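Local structure of germination protein YpeB (Bacillus megaterium QM B1551, 5BOI) at residues L23-N28 with L47-P52; D13-V18 with M60-K65; R76-Q81 with S145-S150; K94-H99 with V135-S140. The protein takes part in the germination of Bacillus spores, and this chain is its C-terminal, PepSY-containing part, probably inhibitory in role. One frame throughout, in Å; residues are numbered along the deposited sequence. Where two conformers were deposited one is given.

Overall arrangement
From the N terminus the chain first enters contact 2 with helix 12-22, then contact 1 with the loop that follows. Contact 1 closes first, on strand 44-50, and contact 2 closes on the next strand, 57-63, so contact 1 is nested within contact 2. The two touch: L47 N lies 2.8 Å from M60 O. A second nested pair follows in series. Contact 3 opens in the loop after strand 69-74, contact 4 opens on helix 85-98 and closes on strand 134-140, and contact 3 then closes on strand 146-150, where I147 N lies 2.8 Å from K138 O. None of the loops cross. Strand 69-74 pairs with 146-150, linking the strands of the two nested pairs.

Contact 1 of 4, residues L23-N28 with L47-P52; sequences LNLKGN and LTITDP
L23 and L25 meet I49 in a small apolar contact near the surface, where the loop leaving helix 12-22 runs beside strand 44-50 on its way to strand 30-35. The two leucines use their CD1 methyls, but each finds a different branch of the isoleucine. L23 CD1 comes tip to tip with I49 CD1 at 3.7 Å, whereas the L25 side chain crosses that of I49 obliquely, with L25 CD1 a looser 4.1 Å from I49 CG2. Both branches of I49 are thus engaged, because CG1 stands anti to the carbonyl carbon (chi1 -59°) while CG2 takes the place anti to N.

Between the leucines, N24 ends the helix in a Schellman motif, its positive phi (58°) turning the chain out so that L25 can face the strand again. Farther along, the backbone of N28 comes beside the ring of P52, with N28 O 3.4 Å from P52 CG. L23 also rests on M60 of strand 57-63, and I49 on I31 of strand 30-35. The chemistry implies apolar cohesion where the two leucines cover the buried I49, and no more than a van der Waals contact at the exposed N28-P52 end.

Contact 2 of 4, residues D13-V18 with M60-K65; sequences DVAKQV and MDITQK
A15 of helix 12-22 and I62 of strand 57-63 bring their CA atoms within 6.7 Å, the nearest backbone pairing of the two segments, so the helix lies close over the strand. The small side chain of A15 is consistent with so close an approach, and its CB stays 4.4 Å from I62 CD1. Nearly all of the touching on the strand side is done by that one methyl. It is carried up to the helix by an extended outer chain (chi2 -168°), after CG1 has been set anti to the carbonyl carbon.

I62 CD1 then sits between the backbone and a neighbouring side chain: it lies 3.2 Å from A15 O, a tight fit for a methyl against a carbonyl, and 3.7 Å from V18 CB, with V18 CG1 slightly farther at 3.9 Å. The side chains of V18 and I62 run past one another in opposite directions, so the contact is alongside rather than end on.

M60, two residues back and on the same side of the strand, touches A19 and F22 and carries the apolar layer along the helix. Beyond I62 the strand ends in a turn, where T63 OG1 donates to K65 O over 2.6 Å, the donor tilted 31° from the carbonyl plane; the same hydroxyl is bonded to Y68 N. K16, whose CB points away from this strand, sends NZ to I31 O of strand 30-35, adding a polar tie between helix and sheet. The chemistry implies a hold by close fit of one methyl against a turn of helix, apolar except for the A15 carbonyl.

Contact 3 of 4, residues R76-Q81 with S145-S150; sequences RDIKKQ and SVIGFS
R76 and I147 cross at about a right angle, the guanidinium of the arginine coming up to the CG2 methyl of the isoleucine. R76 NH1 lies 3.3 Å from I147 CG2, an oblique approach, and the same nitrogen has S145 OG at 3.3 Å, this time at the edge of the guanidinium and near its plane. The arginine is poorly ordered, so these positions are approximate. Its chain leaves the backbone extended and bends at chi3 (84°), which brings the head to I147 CG2 and S145 OG. Alongside, I78 and I147 reach toward each other tip to tip, with I78 CG1 4.1 Å from I147 CD1. Both branches of I147 are therefore used, CG2 for the arginine and CD1 for I78, with CG1 lodged between the backbone N and the carbonyl carbon (chi1 60°).

I147 is part of a classic beta bulge: with G148 it faces the single residue K138 of strand 134-140. Strand 146-150 also pairs antiparallel with strand 69-74, from which the loop carrying R76 departs.

The second shell is mixed. R76 NH2 forms a salt bridge with E74 OE1, and S145 OG is hydrogen-bonded to D143 OD1, so each has its firmer partner outside the contact. M115 gives apolar cover to both I78 and I147, while the carbonyl O of I78 takes a bond from N114 ND2. At the outer bend of the loop K79 NZ bridges to D77 OD2 at 2.7 Å, meeting the anti lone pair of that oxygen.

Contact 4 of 4, residues K94-H99 with V135-S140; sequences KFLKDH and VKMKMS
F95, whose ring meets M137 across the contact, offers its carbonyl O to H99 ND1 in a bond of 2.9 Å (158° at the hydrogen), the acceptor lying in the imidazole plane. H99 is the first residue to leave the helix, and this bond folds its ring back so that ND1 lies 3.5 Å above the F95 ring, offset toward the rim. F22 of helix 12-22 meets both rings edge to face.

The phenyl group stands anti to the backbone nitrogen (chi1 177°), and from there its CD2 touches M137 CE at 3.6 Å, obliquely. M137 bends at chi3, turning CE to F95 while SD lies beside L96, 3.7 Å from L96 CG. L96 and M137 run past each other in opposite directions, as do L96 and V135, where L96 CD2 and V135 CG1 are 4.2 Å apart. F120 and F149 close in around L96. Shortening L96 to an alanine would probably open a gap beside the M137 sulfur and leave V135 CG1 without its leucine mate.

The axes of segments 94-98 and 135-140 come within 11.3 Å and their directions make 124°: a helix laid across one face of an antiparallel sheet, consistent with the PepSY fold.

Contact 1 of 4, residues L23-N28 with L47-P52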
loop_
_atom_site.group_PDB
_atom_site.type_symbol
_atom_site.label_atom_id
_atom_site.label_comp_id
_atom_site.label_asym_id
_atom_site.label_seq_id
_atom_site.Cartn_x
_atom_site.Cartn_y
_atom_site.Cartn_z
ATOM N N LEU A 23 7.793 -12.752 -7.567
ATOM C CA LEU A 23 6.828 -12.834 -8.661
ATOM C C LEU A 23 6.452 -14.271 -8.971
ATOM O O LEU A 23 5.684 -14.536 -9.900
ATOM C CB LEU A 23 7.394 -12.177 -9.920
ATOM C CG LEU A 23 7.691 -10.682 -9.845
ATOM C CD1 LEU A 23 8.443 -10.254 -11.092
ATOM C CD2 LEU A 23 6.401 -9.903 -9.688
ATOM N N ASN A 24 7.015 -15.192 -8.200
ATOM C CA ASN A 24 6.729 -16.608 -8.356
ATOM C C ASN A 24 7.053 -17.084 -9.771
ATOM O O ASN A 24 6.248 -17.761 -10.405
ATOM C CB ASN A 24 5.260 -16.886 -8.015
ATOM C CG ASN A 24 5.058 -18.230 -7.355
ATOM O OD1 ASN A 24 6.019 -18.932 -7.035
ATOM N ND2 ASN A 24 3.800 -18.593 -7.132
ATOM N N LEU A 25 8.228 -16.707 -10.266
ATOM C CA LEU A 25 8.674 -17.125 -11.591
ATOM C C LEU A 25 9.218 -18.552 -11.536
ATOM O O LEU A 25 9.910 -18.921 -10.587
ATOM C CB LEU A 25 9.742 -16.172 -12.127
ATOM C CG LEU A 25 9.434 -14.672 -12.099
ATOM C CD1 LEU A 25 10.641 -13.883 -12.581
ATOM C CD2 LEU A 25 8.198 -14.331 -12.924
ATOM N N LYS A 26 8.911 -19.351 -12.553
ATOM C CA LYS A 26 9.306 -20.757 -12.558
ATOM C C LYS A 26 10.659 -21.013 -13.226
ATOM O O LYS A 26 11.306 -22.027 -12.952
ATOM C CB LYS A 26 8.221 -21.605 -13.226
ATOM C CG LYS A 26 6.801 -21.204 -12.842
ATOM C CD LYS A 26 5.922 -20.959 -14.057
ATOM C CE LYS A 26 4.455 -21.061 -13.672
ATOM N NZ LYS A 26 3.581 -21.321 -14.847
ATOM N N GLY A 27 11.090 -20.108 -14.100
ATOM C CA GLY A 27 12.443 -20.191 -14.624
ATOM C C GLY A 27 12.642 -20.126 -16.128
ATOM O O GLY A 27 13.781 -20.111 -16.592
ATOM N N ASN A 28 11.559 -20.092 -16.897
ATOM C CA ASN A 28 11.690 -19.983 -18.349
ATOM C C ASN A 28 11.702 -18.529 -18.818
ATOM O O ASN A 28 11.819 -18.254 -20.013
ATOM C CB ASN A 28 10.573 -20.761 -19.061
ATOM C CG ASN A 28 9.177 -20.340 -18.620
ATOM O OD1 ASN A 28 8.922 -19.171 -18.329
ATOM N ND2 ASN A 28 8.259 -21.300 -18.588
ATOM N N LEU A 47 14.189 -3.949 -14.071
ATOM C CA LEU A 47 14.093 -5.240 -14.734
ATOM C C LEU A 47 12.911 -5.286 -15.687
ATOM O O LEU A 47 11.846 -4.728 -15.399
ATOM C CB LEU A 47 13.970 -6.371 -13.710
ATOM C CG LEU A 47 15.200 -6.771 -12.893
ATOM C CD1 LEU A 47 15.705 -5.632 -12.019
ATOM C CD2 LEU A 47 14.866 -7.970 -12.035
ATOM N N THR A 48 13.112 -5.945 -16.824
ATOM C CA THR A 48 12.031 -6.228 -17.760
ATOM C C THR A 48 11.956 -7.734 -17.974
ATOM O O THR A 48 12.746 -8.301 -18.724
ATOM C CB THR A 48 12.227 -5.520 -19.120
ATOM O OG1 THR A 48 12.352 -4.107 -18.920
ATOM C CG2 THR A 48 11.040 -5.786 -20.033
ATOM N N ILE A 49 11.010 -8.375 -17.299
ATOM C CA ILE A 49 10.856 -9.821 -17.372
ATOM C C ILE A 49 9.857 -10.207 -18.462
ATOM O O ILE A 49 8.730 -9.721 -18.484
ATOM C CB ILE A 49 10.396 -10.394 -16.022
ATOM C CG1 ILE A 49 11.411 -10.049 -14.932
ATOM C CG2 ILE A 49 10.198 -11.894 -16.116
ATOM C CD1 ILE A 49 10.830 -9.251 -13.791
ATOM N N THR A 50 10.273 -11.084 -19.369
ATOM C CA THR A 50 9.431 -11.445 -20.500
ATOM C C THR A 50 9.017 -12.915 -20.450
ATOM O O THR A 50 9.862 -13.799 -20.344
ATOM C CB THR A 50 10.151 -11.177 -21.840
ATOM O OG1 THR A 50 11.413 -11.856 -21.846
ATOM C CG2 THR A 50 10.401 -9.692 -22.028
ATOM N N ASP A 51 7.714 -13.166 -20.506
ATOM C CA ASP A 51 7.206 -14.513 -20.729
ATOM C C ASP A 51 7.633 -14.921 -22.141
ATOM O O ASP A 51 7.599 -14.095 -23.053
ATOM C CB ASP A 51 5.677 -14.539 -20.566
ATOM C CG ASP A 51 5.088 -15.947 -20.580
ATOM O OD1 ASP A 51 5.767 -16.904 -20.996
ATOM O OD2 ASP A 51 3.915 -16.094 -20.181
ATOM N N PRO A 52 8.098 -16.168 -22.319
ATOM C CA PRO A 52 8.293 -16.648 -23.692
ATOM C C PRO A 52 6.993 -17.133 -24.345
ATOM O O PRO A 52 6.798 -16.886 -25.536
ATOM C CB PRO A 52 9.287 -17.802 -23.525
ATOM C CG PRO A 52 9.110 -18.253 -22.123
ATOM C CD PRO A 52 8.791 -17.018 -21.336
#

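Contact 2 of 4, residues D13-V18 with M60-K65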
loop_
_atom_site.group_PDB
_atom_site.type_symbol
_atom_site.label_atom_id
_atom_site.label_comp_id
_atom_site.label_asym_id
_atom_site.label_seq_id
_atom_site.Cartn_x
_atom_site.Cartn_y
_atom_site.Cartn_z
ATOM N N ASP A 13 22.885 -10.119 -10.436
ATOM C CA ASP A 13 22.513 -11.526 -10.358
ATOM C C ASP A 13 21.640 -11.776 -9.131
ATOM O O ASP A 13 20.742 -12.617 -9.155
ATOM C CB ASP A 13 23.764 -12.409 -10.316
ATOM C CG ASP A 13 23.655 -13.619 -11.223
ATOM O OD1 ASP A 13 22.584 -14.260 -11.240
ATOM O OD2 ASP A 13 24.645 -13.927 -11.922
ATOM N N VAL A 14 21.911 -11.035 -8.060
ATOM C CA VAL A 14 21.135 -11.144 -6.830
ATOM C C VAL A 14 19.747 -10.528 -7.009
ATOM O O VAL A 14 18.745 -11.088 -6.561
ATOM C CB VAL A 14 21.858 -10.462 -5.650
ATOM C CG1 VAL A 14 20.939 -10.365 -4.441
ATOM C CG2 VAL A 14 23.135 -11.215 -5.303
ATOM N N ALA A 15 19.696 -9.378 -7.674
ATOM C CA ALA A 15 18.429 -8.708 -7.951
ATOM C C ALA A 15 17.514 -9.612 -8.779
ATOM O O ALA A 15 16.291 -9.522 -8.693
ATOM C CB ALA A 15 18.670 -7.384 -8.666
ATOM N N LYS A 16 18.120 -10.490 -9.572
ATOM C CA LYS A 16 17.383 -11.459 -10.375
ATOM C C LYS A 16 16.617 -12.459 -9.505
ATOM O O LYS A 16 15.478 -12.811 -9.800
ATOM C CB LYS A 16 18.345 -12.206 -11.302
ATOM C CG LYS A 16 17.931 -12.252 -12.762
ATOM C CD LYS A 16 18.845 -11.382 -13.613
ATOM C CE LYS A 16 18.664 -11.662 -15.092
ATOM N NZ LYS A 16 18.594 -10.405 -15.887
ATOM N N GLN A 17 17.247 -12.913 -8.427
ATOM C CA GLN A 17 16.661 -13.960 -7.599
ATOM C C GLN A 17 15.554 -13.397 -6.715
ATOM O O GLN A 17 14.592 -14.092 -6.382
ATOM C CB GLN A 17 17.746 -14.640 -6.752
ATOM C CG GLN A 17 17.219 -15.587 -5.681
ATOM C CD GLN A 17 17.076 -14.917 -4.326
ATOM O OE1 GLN A 17 17.860 -14.036 -3.970
ATOM N NE2 GLN A 17 16.065 -15.326 -3.566
ATOM N N VAL A 18 15.695 -12.134 -6.330
ATOM C CA VAL A 18 14.632 -11.451 -5.611
ATOM C C VAL A 18 13.364 -11.490 -6.455
ATOM O O VAL A 18 12.294 -11.883 -5.981
ATOM C CB VAL A 18 15.019 -9.994 -5.285
ATOM C CG1 VAL A 18 13.955 -9.336 -4.422
ATOM C CG2 VAL A 18 16.365 -9.962 -4.578
ATOM N N MET A 60 10.022 -4.484 -13.059
ATOM C CA MET A 60 10.255 -4.541 -11.635
ATOM C C MET A 60 11.470 -3.731 -11.246
ATOM O O MET A 60 12.525 -3.827 -11.875
ATOM C CB MET A 60 10.433 -5.985 -11.175
ATOM C CG MET A 60 10.650 -6.080 -9.671
ATOM S SD MET A 60 10.462 -7.758 -9.037
ATOM C CE MET A 60 10.526 -7.459 -7.268
ATOM N N ASP A 61 11.318 -2.936 -10.197
ATOM C CA ASP A 61 12.429 -2.171 -9.677
ATOM C C ASP A 61 12.826 -2.684 -8.296
ATOM O O ASP A 61 11.981 -2.966 -7.438
ATOM C CB ASP A 61 12.080 -0.684 -9.634
ATOM C CG ASP A 61 11.933 -0.083 -11.029
ATOM O OD1 ASP A 61 12.965 0.306 -11.615
ATOM O OD2 ASP A 61 10.793 -0.001 -11.541
ATOM N N ILE A 62 14.126 -2.829 -8.107
ATOM C CA ILE A 62 14.685 -3.292 -6.848
ATOM C C ILE A 62 15.810 -2.350 -6.447
ATOM O O ILE A 62 16.534 -1.836 -7.299
ATOM C CB ILE A 62 15.210 -4.737 -6.954
ATOM C CG1 ILE A 62 14.174 -5.635 -7.643
ATOM C CG2 ILE A 62 15.611 -5.276 -5.589
ATOM C CD1 ILE A 62 14.463 -7.113 -7.537
ATOM N N THR A 63 15.946 -2.111 -5.152
ATOM C CA THR A 63 16.959 -1.191 -4.667
ATOM C C THR A 63 18.340 -1.817 -4.835
ATOM O O THR A 63 18.552 -2.975 -4.472
ATOM C CB THR A 63 16.716 -0.815 -3.193
ATOM O OG1 THR A 63 16.630 -2.005 -2.400
ATOM C CG2 THR A 63 15.411 -0.056 -3.064
ATOM N N GLN A 64 19.266 -1.053 -5.408
ATOM C CA GLN A 64 20.636 -1.516 -5.560
ATOM C C GLN A 64 21.191 -1.863 -4.181
ATOM O O GLN A 64 21.958 -2.819 -4.023
ATOM C CB GLN A 64 21.503 -0.460 -6.252
ATOM C CG GLN A 64 21.266 -0.334 -7.752
ATOM C CD GLN A 64 22.250 0.602 -8.429
ATOM O OE1 GLN A 64 21.856 1.514 -9.159
ATOM N NE2 GLN A 64 23.538 0.376 -8.198
ATOM N N LYS A 65 20.781 -1.086 -3.189
ATOM C CA LYS A 65 21.129 -1.364 -1.813
ATOM C C LYS A 65 20.079 -2.241 -1.134
ATOM O O LYS A 65 18.876 -1.949 -1.161
ATOM C CB LYS A 65 21.330 -0.044 -1.072
ATOM C CG LYS A 65 20.068 0.768 -0.864
ATOM C CD LYS A 65 20.282 2.058 -0.076
ATOM C CE LYS A 65 21.425 1.992 0.926
ATOM N NZ LYS A 65 21.779 3.390 1.308
#

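Contact 3 of 4, residues R76-Q81 with S145-S150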
loop_
_atom_site.group_PDB
_atom_site.type_symbol
_atom_site.label_atom_id
_atom_site.label_comp_id
_atom_site.label_asym_id
_atom_site.label_seq_id
_atom_site.Cartn_x
_atom_site.Cartn_y
_atom_site.Cartn_z
ATOM N N ARG A 76 -0.637 -6.244 -18.251
ATOM C CA ARG A 76 -1.532 -7.304 -18.691
ATOM C C ARG A 76 -2.986 -6.926 -18.426
ATOM O O ARG A 76 -3.331 -6.504 -17.324
ATOM C CB ARG A 76 -1.180 -8.611 -17.972
ATOM C CG ARG A 76 -1.876 -9.843 -18.515
ATOM C CD ARG A 76 -1.314 -11.124 -17.895
ATOM N NE ARG A 76 -1.915 -11.460 -16.604
ATOM C CZ ARG A 76 -1.314 -11.308 -15.427
ATOM N NH1 ARG A 76 -1.944 -11.657 -14.312
ATOM N NH2 ARG A 76 -0.083 -10.815 -15.361
ATOM N N ASP A 77 -3.838 -7.079 -19.435
ATOM C CA ASP A 77 -5.260 -6.804 -19.278
ATOM C C ASP A 77 -6.021 -8.071 -18.870
ATOM O O ASP A 77 -5.840 -9.133 -19.478
ATOM C CB ASP A 77 -5.836 -6.229 -20.572
ATOM C CG ASP A 77 -7.262 -5.755 -20.412
ATOM O OD1 ASP A 77 -7.488 -4.757 -19.690
ATOM O OD2 ASP A 77 -8.158 -6.387 -20.999
ATOM N N ILE A 78 -6.881 -7.948 -17.861
ATOM C CA ILE A 78 -7.564 -9.101 -17.249
ATOM C C ILE A 78 -8.950 -9.344 -17.874
ATOM O O ILE A 78 -9.822 -8.473 -17.826
ATOM C CB ILE A 78 -7.700 -8.907 -15.722
ATOM C CG1 ILE A 78 -6.340 -8.555 -15.094
ATOM C CG2 ILE A 78 -8.345 -10.116 -15.072
ATOM C CD1 ILE A 78 -5.228 -9.597 -15.376
ATOM N N LYS A 79 -9.160 -10.529 -18.462
ATOM C CA LYS A 79 -10.340 -10.750 -19.287
ATOM C C LYS A 79 -11.576 -11.182 -18.529
ATOM O O LYS A 79 -12.679 -11.003 -19.017
ATOM C CB LYS A 79 -10.018 -11.783 -20.381
ATOM C CG LYS A 79 -8.754 -11.438 -21.169
ATOM C CD LYS A 79 -8.894 -10.086 -21.880
ATOM C CE LYS A 79 -7.548 -9.633 -22.423
ATOM N NZ LYS A 79 -7.555 -8.201 -22.853
ATOM N N LYS A 80 -11.408 -11.750 -17.336
ATOM C CA LYS A 80 -12.519 -12.400 -16.644
ATOM C C LYS A 80 -12.404 -12.237 -15.139
ATOM O O LYS A 80 -11.319 -12.397 -14.595
ATOM C CB LYS A 80 -12.520 -13.907 -16.958
ATOM C CG LYS A 80 -13.413 -14.769 -16.077
ATOM C CD LYS A 80 -14.895 -14.478 -16.305
ATOM C CE LYS A 80 -15.761 -15.418 -15.479
ATOM N NZ LYS A 80 -17.205 -15.126 -15.708
ATOM N N GLN A 81 -13.507 -11.936 -14.469
ATOM C CA GLN A 81 -13.530 -11.973 -13.009
ATOM C C GLN A 81 -14.043 -13.305 -12.495
ATOM O O GLN A 81 -15.212 -13.637 -12.679
ATOM C CB GLN A 81 -14.400 -10.841 -12.447
ATOM C CG GLN A 81 -14.468 -10.861 -10.910
ATOM C CD GLN A 81 -15.375 -9.757 -10.342
ATOM O OE1 GLN A 81 -15.978 -8.972 -11.085
ATOM N NE2 GLN A 81 -15.498 -9.722 -9.037
ATOM N N SER A 145 -3.699 -13.388 -8.754
ATOM C CA SER A 145 -2.273 -13.079 -8.846
ATOM C C SER A 145 -2.011 -11.589 -8.694
ATOM O O SER A 145 -2.864 -10.754 -9.025
ATOM C CB SER A 145 -1.683 -13.561 -10.182
ATOM O OG SER A 145 -2.385 -13.022 -11.296
ATOM N N VAL A 146 -0.815 -11.271 -8.203
ATOM C CA VAL A 146 -0.337 -9.898 -8.115
ATOM C C VAL A 146 0.022 -9.400 -9.516
ATOM O O VAL A 146 0.714 -10.089 -10.260
ATOM C CB VAL A 146 0.890 -9.789 -7.180
ATOM C CG1 VAL A 146 1.398 -8.354 -7.116
ATOM C CG2 VAL A 146 0.527 -10.263 -5.773
ATOM N N ILE A 147 -0.474 -8.225 -9.888
ATOM C CA ILE A 147 -0.088 -7.631 -11.166
ATOM C C ILE A 147 0.496 -6.227 -11.033
ATOM O O ILE A 147 1.000 -5.661 -12.000
ATOM C CB ILE A 147 -1.276 -7.592 -12.127
ATOM C CG1 ILE A 147 -2.418 -6.759 -11.562
ATOM C CG2 ILE A 147 -1.751 -9.011 -12.419
ATOM C CD1 ILE A 147 -3.717 -6.926 -12.366
ATOM N N GLY A 148 0.415 -5.656 -9.836
ATOM C CA GLY A 148 1.035 -4.375 -9.588
ATOM C C GLY A 148 1.387 -4.286 -8.115
ATOM O O GLY A 148 0.701 -4.890 -7.282
ATOM N N PHE A 149 2.468 -3.570 -7.810
ATOM C CA PHE A 149 2.968 -3.420 -6.433
ATOM C C PHE A 149 3.814 -2.156 -6.324
ATOM O O PHE A 149 4.615 -1.860 -7.208
ATOM C CB PHE A 149 3.780 -4.662 -6.025
ATOM C CG PHE A 149 4.455 -4.556 -4.677
ATOM C CD1 PHE A 149 3.769 -4.876 -3.513
ATOM C CD2 PHE A 149 5.793 -4.184 -4.579
ATOM C CE1 PHE A 149 4.389 -4.796 -2.272
ATOM C CE2 PHE A 149 6.419 -4.103 -3.337
ATOM C CZ PHE A 149 5.714 -4.415 -2.186
ATOM N N SER A 150 3.638 -1.396 -5.245
ATOM C CA SER A 150 4.522 -0.277 -5.010
ATOM C C SER A 150 4.730 -0.082 -3.525
ATOM O O SER A 150 3.777 0.181 -2.802
ATOM C CB SER A 150 3.970 1.003 -5.610
ATOM O OG SER A 150 4.750 2.106 -5.171
#

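Contact 4 of 4, residues K94-H99 with V135-S140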
loop_
_atom_site.group_PDB
_atom_site.type_symbol
_atom_site.label_atom_id
_atom_site.label_comp_id
_atom_site.label_asym_id
_atom_site.label_seq_id
_atom_site.Cartn_x
_atom_site.Cartn_y
_atom_site.Cartn_z
ATOM N N LYS A 94 -2.423 -11.752 2.414
ATOM C CA LYS A 94 -1.568 -12.927 2.609
ATOM C C LYS A 94 -0.227 -12.757 1.907
ATOM O O LYS A 94 0.826 -13.121 2.442
ATOM C CB LYS A 94 -2.247 -14.191 2.077
ATOM C CG LYS A 94 -1.339 -15.433 2.177
ATOM C CD LYS A 94 -1.866 -16.618 1.377
ATOM C CE LYS A 94 -0.970 -17.863 1.551
ATOM N NZ LYS A 94 -0.460 -18.031 2.947
ATOM N N PHE A 95 -0.282 -12.205 0.701
ATOM C CA PHE A 95 0.917 -11.984 -0.093
ATOM C C PHE A 95 1.913 -11.117 0.680
ATOM O O PHE A 95 3.093 -11.476 0.791
ATOM C CB PHE A 95 0.570 -11.320 -1.425
ATOM C CG PHE A 95 1.768 -10.999 -2.268
ATOM C CD1 PHE A 95 2.307 -11.951 -3.112
ATOM C CD2 PHE A 95 2.349 -9.746 -2.225
ATOM C CE1 PHE A 95 3.405 -11.663 -3.892
ATOM C CE2 PHE A 95 3.459 -9.453 -3.010
ATOM C CZ PHE A 95 3.982 -10.426 -3.845
ATOM N N LEU A 96 1.426 -10.006 1.235
ATOM C CA LEU A 96 2.298 -9.092 1.980
ATOM C C LEU A 96 2.972 -9.811 3.142
ATOM O O LEU A 96 4.186 -9.718 3.306
ATOM C CB LEU A 96 1.527 -7.872 2.493
ATOM C CG LEU A 96 1.092 -6.904 1.384
ATOM C CD1 LEU A 96 0.180 -5.822 1.906
ATOM C CD2 LEU A 96 2.327 -6.310 0.730
ATOM N N LYS A 97 2.186 -10.537 3.928
ATOM C CA LYS A 97 2.718 -11.255 5.077
ATOM C C LYS A 97 3.712 -12.328 4.640
ATOM O O LYS A 97 4.721 -12.545 5.303
ATOM C CB LYS A 97 1.580 -11.868 5.896
ATOM C CG LYS A 97 0.507 -10.853 6.265
ATOM C CD LYS A 97 -0.028 -11.046 7.659
ATOM C CE LYS A 97 -0.434 -9.712 8.268
ATOM N NZ LYS A 97 0.724 -8.783 8.415
ATOM N N ASP A 98 3.434 -12.989 3.520
ATOM C CA ASP A 98 4.338 -14.017 3.004
ATOM C C ASP A 98 5.658 -13.452 2.481
ATOM O O ASP A 98 6.639 -14.193 2.345
ATOM C CB ASP A 98 3.674 -14.832 1.884
ATOM C CG ASP A 98 2.560 -15.730 2.389
ATOM O OD1 ASP A 98 2.501 -15.980 3.608
ATOM O OD2 ASP A 98 1.754 -16.203 1.562
ATOM N N HIS A 99 5.694 -12.156 2.185
ATOM C CA HIS A 99 6.885 -11.573 1.577
ATOM C C HIS A 99 7.535 -10.496 2.437
ATOM O O HIS A 99 8.095 -9.539 1.907
ATOM C CB HIS A 99 6.552 -11.021 0.191
ATOM C CG HIS A 99 6.260 -12.090 -0.813
ATOM N ND1 HIS A 99 5.031 -12.707 -0.905
ATOM C CD2 HIS A 99 7.055 -12.695 -1.727
ATOM C CE1 HIS A 99 5.070 -13.626 -1.853
ATOM N NE2 HIS A 99 6.289 -13.640 -2.367
ATOM N N VAL A 135 1.665 1.029 1.049
ATOM C CA VAL A 135 1.999 0.033 0.039
ATOM C C VAL A 135 0.771 -0.132 -0.844
ATOM O O VAL A 135 -0.345 -0.280 -0.333
ATOM C CB VAL A 135 2.387 -1.284 0.663
ATOM C CG1 VAL A 135 2.648 -2.327 -0.439
ATOM C CG2 VAL A 135 3.624 -1.121 1.550
ATOM N N LYS A 136 0.969 -0.098 -2.162
ATOM C CA LYS A 136 -0.141 -0.169 -3.100
ATOM C C LYS A 136 -0.061 -1.499 -3.836
ATOM O O LYS A 136 1.031 -1.936 -4.195
ATOM C CB LYS A 136 -0.096 0.985 -4.101
ATOM C CG LYS A 136 -0.544 2.326 -3.542
ATOM C CD LYS A 136 0.015 3.488 -4.347
ATOM C CE LYS A 136 -0.251 4.813 -3.647
ATOM N NZ LYS A 136 -1.360 4.694 -2.657
ATOM N N MET A 137 -1.207 -2.135 -4.043
ATOM C CA MET A 137 -1.244 -3.439 -4.706
ATOM C C MET A 137 -2.366 -3.495 -5.708
ATOM O O MET A 137 -3.428 -2.917 -5.478
ATOM C CB MET A 137 -1.441 -4.560 -3.704
ATOM C CG MET A 137 -0.463 -4.585 -2.581
ATOM S SD MET A 137 -0.570 -6.209 -1.859
ATOM C CE MET A 137 -0.040 -7.233 -3.232
ATOM N N LYS A 138 -2.130 -4.219 -6.804
ATOM C CA LYS A 138 -3.147 -4.478 -7.802
ATOM C C LYS A 138 -3.150 -5.988 -8.039
ATOM O O LYS A 138 -2.094 -6.599 -8.233
ATOM C CB LYS A 138 -2.880 -3.718 -9.103
ATOM C CG LYS A 138 -2.925 -2.196 -8.939
ATOM C CD LYS A 138 -2.481 -1.480 -10.200
ATOM C CE LYS A 138 -2.396 0.025 -9.949
ATOM N NZ LYS A 138 -1.858 0.782 -11.116
ATOM N N MET A 139 -4.340 -6.577 -7.968
ATOM C CA MET A 139 -4.504 -8.022 -8.083
ATOM C C MET A 139 -5.363 -8.367 -9.291
ATOM O O MET A 139 -6.310 -7.659 -9.593
ATOM C CB MET A 139 -5.159 -8.602 -6.826
ATOM C CG MET A 139 -4.594 -8.121 -5.503
ATOM S SD MET A 139 -2.911 -8.663 -5.238
ATOM C CE MET A 139 -3.160 -10.409 -4.952
ATOM N N SER A 140 -5.045 -9.464 -9.969
ATOM C CA SER A 140 -5.919 -9.980 -11.016
ATOM C C SER A 140 -7.145 -10.610 -10.383
ATOM O O SER A 140 -7.013 -11.479 -9.536
ATOM C CB SER A 140 -5.203 -11.031 -11.860
ATOM O OG SER A 140 -6.172 -11.735 -12.648
#